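PDB 3P43: putative uncharacterized protein from Methanosarcina barkeri str. Fusaro, which probably acts as a manganese-dependent phosphoesterase of the LigD 3'-phosphoesterase family, trimming the 3' ends of DNA during repair. Local coordinates for residues 53-58 with 73-78. Sequence-based numbering, arbitrary orientation. Where two conformers were deposited one is given.
Sequences VLKSWA and AIETED
In the beta barrel of this LigD-type phosphoesterase, neighbouring antiparallel strands 53-59 and 70-80 meet through Ala-58 and Ile-74, a hydrogen-bonded pair whose two backbone bonds illustrate a regular antiparallel ladder, which the break in strand 70-80 then interrupts. Ala-58 N reaches Ile-74 O at 2.7 Å, and Ile-74 N returns to Ala-58 O. One step on, Trp-57 faces Glu-75 as a non-hydrogen-bonded pair, and Thr-76 N gives a nearly straight bond (175°) to Ser-56 O. Past this point direct backbone bonding lapses, and a water fills in: it accepts from Ser-56 N and donates to Thr-76 O and Asp-78 OD1. On the face bearing Trp-57, CG lies beside the backbone N, anti to the carbonyl carbon (chi1 -67°), and with the ring turned about chi2 this brings CD1 3.9 Å from Ala-73 CB and 3.5 Å from Glu-75 N; Trp-145 meets the ring edge-to-face. Replacing Trp-57 by an alanine would probably leave a gap beside Ala-73 and deprive Trp-145 of its edge-to-face partner. The other face carries Ala-58, near the manganese ion, and Thr-76, near a bound phosphate, consistent with a place beside the active site. There Ser-56 OG, also bonded to Arg-47, donates to Leu-54 O at 3.0 Å, approaching from above the carbonyl plane.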
ATOM      1  N   VAL A  53     -10.286  -8.077   4.072  1.00 20.88           N
ATOM      2  CA  VAL A  53      -9.890  -7.646   2.736  1.00 22.85           C
ATOM      3  C   VAL A  53      -8.566  -6.881   2.757  1.00 20.60           C
ATOM      4  O   VAL A  53      -7.986  -6.649   3.817  1.00 20.66           O
ATOM      5  CB  VAL A  53     -10.982  -6.796   2.027  1.00 22.16           C
ATOM      6  CG1 VAL A  53     -12.276  -7.582   1.905  1.00 18.64           C
ATOM      7  CG2 VAL A  53     -11.199  -5.463   2.745  1.00 18.63           C
ATOM      8  N   LEU A  54      -8.089  -6.506   1.577  1.00 16.49           N
ATOM      9  CA  LEU A  54      -6.857  -5.746   1.455  1.00 15.29           C
ATOM     10  C   LEU A  54      -7.173  -4.291   1.138  1.00 14.96           C
ATOM     11  O   LEU A  54      -7.506  -3.957   0.000  1.00 16.82           O
ATOM     12  CB  LEU A  54      -5.973  -6.336   0.353  1.00 15.59           C
ATOM     13  CG  LEU A  54      -5.355  -7.712   0.617  1.00 18.91           C
ATOM     14  CD1 LEU A  54      -4.684  -8.260  -0.638  1.00 15.93           C
ATOM     15  CD2 LEU A  54      -4.366  -7.631   1.759  1.00 16.75           C
ATOM     16  N   LYS A  55      -7.081  -3.423   2.141  1.00 11.49           N
ATOM     17  CA  LYS A  55      -7.258  -1.992   1.908  1.00 14.34           C
ATOM     18  C   LYS A  55      -6.042  -1.527   1.119  1.00 14.85           C
ATOM     19  O   LYS A  55      -4.911  -1.873   1.467  1.00 10.94           O
ATOM     20  CB  LYS A  55      -7.375  -1.232   3.234  1.00 14.38           C
ATOM     21  CG  LYS A  55      -7.914   0.193   3.094  1.00 15.92           C
ATOM     22  CD  LYS A  55      -7.993   0.887   4.455  1.00 20.64           C
ATOM     23  CE  LYS A  55      -8.371   2.356   4.317  1.00 24.92           C
ATOM     24  NZ  LYS A  55      -9.713   2.537   3.697  1.00 22.72           N
ATOM     25  N   SER A  56      -6.267  -0.750   0.061  1.00 14.57           N
ATOM     26  CA  SER A  56      -5.222  -0.548  -0.942  1.00 14.54           C
ATOM     27  C   SER A  56      -4.959   0.902  -1.331  1.00 16.73           C
ATOM     28  O   SER A  56      -5.879   1.725  -1.367  1.00 16.53           O
ATOM     29  CB  SER A  56      -5.544  -1.360  -2.202  1.00 16.60           C
ATOM     30  OG  SER A  56      -5.548  -2.745  -1.921  1.00 15.91           O
ATOM     31  N   TRP A  57      -3.695   1.193  -1.635  1.00 13.66           N
ATOM     32  CA  TRP A  57      -3.272   2.509  -2.109  1.00 15.83           C
ATOM     33  C   TRP A  57      -2.320   2.355  -3.284  1.00 20.11           C
ATOM     34  O   TRP A  57      -1.459   1.473  -3.274  1.00 17.84           O
ATOM     35  CB  TRP A  57      -2.540   3.291  -1.012  1.00 16.79           C
ATOM     36  CG  TRP A  57      -3.378   3.711   0.170  1.00 13.46           C
ATOM     37  CD1 TRP A  57      -3.944   4.934   0.380  1.00 14.62           C
ATOM     38  CD2 TRP A  57      -3.708   2.915   1.316  1.00 13.71           C
ATOM     39  NE1 TRP A  57      -4.614   4.948   1.582  1.00 16.96           N
ATOM     40  CE2 TRP A  57      -4.482   3.719   2.176  1.00 17.52           C
ATOM     41  CE3 TRP A  57      -3.418   1.598   1.701  1.00 13.93           C
ATOM     42  CZ2 TRP A  57      -4.983   3.248   3.390  1.00 15.85           C
ATOM     43  CZ3 TRP A  57      -3.916   1.132   2.904  1.00 15.05           C
ATOM     44  CH2 TRP A  57      -4.686   1.956   3.736  1.00 12.09           C
ATOM     45  N   ALA A  58      -2.477   3.214  -4.290  1.00 15.68           N
ATOM     46  CA  ALA A  58      -1.500   3.326  -5.368  1.00 17.05           C
ATOM     47  C   ALA A  58      -0.452   4.384  -5.009  1.00 16.98           C
ATOM     48  O   ALA A  58      -0.786   5.534  -4.731  1.00 15.76           O
ATOM     49  CB  ALA A  58      -2.188   3.693  -6.664  1.00 15.66           C
ATOM     50  N   ALA A  73       0.037   8.626  -1.617  1.00 20.86           N
ATOM     51  CA  ALA A  73      -0.664   7.348  -1.682  1.00 15.22           C
ATOM     52  C   ALA A  73      -2.128   7.601  -1.993  1.00 15.72           C
ATOM     53  O   ALA A  73      -2.807   8.311  -1.259  1.00 17.81           O
ATOM     54  CB  ALA A  73      -0.516   6.586  -0.386  1.00 13.60           C
ATOM     55  N   ILE A  74      -2.601   7.030  -3.094  1.00 14.57           N
ATOM     56  CA  ILE A  74      -3.976   7.223  -3.534  1.00 16.50           C
ATOM     57  C   ILE A  74      -4.813   5.991  -3.229  1.00 17.69           C
ATOM     58  O   ILE A  74      -4.549   4.917  -3.765  1.00 18.73           O
ATOM     59  CB  ILE A  74      -4.043   7.488  -5.052  1.00 18.22           C
ATOM     60  CG1 ILE A  74      -2.999   8.531  -5.454  1.00 19.06           C
ATOM     61  CG2 ILE A  74      -5.448   7.932  -5.459  1.00 16.88           C
ATOM     62  CD1 ILE A  74      -2.822   8.677  -6.961  1.00 23.91           C
ATOM     63  N   GLU A  75      -5.818   6.140  -2.369  1.00 13.47           N
ATOM     64  CA  GLU A  75      -6.705   5.033  -2.046  0.56 17.88           C
ATOM     65  C   GLU A  75      -7.341   4.454  -3.307  1.00 19.90           C
ATOM     66  O   GLU A  75      -7.849   5.188  -4.159  1.00 21.49           O
ATOM     67  CB  GLU A  75      -7.792   5.479  -1.065  0.56 18.33           C
ATOM     68  CG  GLU A  75      -8.843   4.414  -0.782  0.56 21.62           C
ATOM     69  CD  GLU A  75      -9.882   4.862   0.234  0.56 21.25           C
ATOM     70  OE1 GLU A  75      -9.494   5.235   1.359  0.56 19.16           O
ATOM     71  OE2 GLU A  75     -11.088   4.834  -0.092  0.56 23.57           O
ATOM     72  N   THR A  76      -7.302   3.135  -3.424  1.00 17.84           N
ATOM     73  CA  THR A  76      -7.958   2.441  -4.522  1.00 20.82           C
ATOM     74  C   THR A  76      -9.000   1.507  -3.914  1.00 21.54           C
ATOM     75  O   THR A  76      -9.241   1.538  -2.708  1.00 20.60           O
ATOM     76  CB  THR A  76      -6.959   1.628  -5.359  1.00 22.84           C
ATOM     77  OG1 THR A  76      -6.306   0.667  -4.519  1.00 24.21           O
ATOM     78  CG2 THR A  76      -5.911   2.549  -5.984  1.00 18.10           C
ATOM     79  N   GLU A  77      -9.622   0.675  -4.737  1.00 26.65           N
ATOM     80  CA  GLU A  77     -10.647  -0.224  -4.225  1.00 26.05           C
ATOM     81  C   GLU A  77     -10.045  -1.393  -3.452  1.00 19.89           C
ATOM     82  O   GLU A  77      -8.905  -1.775  -3.686  1.00 18.19           O
ATOM     83  CB  GLU A  77     -11.546  -0.716  -5.357  1.00 30.05           C
ATOM     84  CG  GLU A  77     -12.673   0.252  -5.692  1.00 34.16           C
ATOM     85  CD  GLU A  77     -12.719   0.620  -7.160  1.00 48.27           C
ATOM     86  OE1 GLU A  77     -12.538  -0.282  -8.006  1.00 49.52           O
ATOM     87  OE2 GLU A  77     -12.943   1.811  -7.469  1.00 52.11           O
ATOM     88  N   ASP A  78     -10.816  -1.939  -2.512  1.00 22.91           N
ATOM     89  CA  ASP A  78     -10.425  -3.145  -1.793  1.00 18.31           C
ATOM     90  C   ASP A  78     -10.105  -4.284  -2.755  1.00 18.00           C
ATOM     91  O   ASP A  78     -10.742  -4.431  -3.798  1.00 17.32           O
ATOM     92  CB  ASP A  78     -11.556  -3.598  -0.870  1.00 21.18           C
ATOM     93  CG  ASP A  78     -11.835  -2.612   0.235  1.00 22.98           C
ATOM     94  OD1 ASP A  78     -11.023  -1.679   0.411  1.00 22.85           O
ATOM     95  OD2 ASP A  78     -12.868  -2.769   0.925  1.00 27.78           O
TER
HETATM   96  O   HOH W   1      -8.916   0.117  -0.428  1.00 18.67           O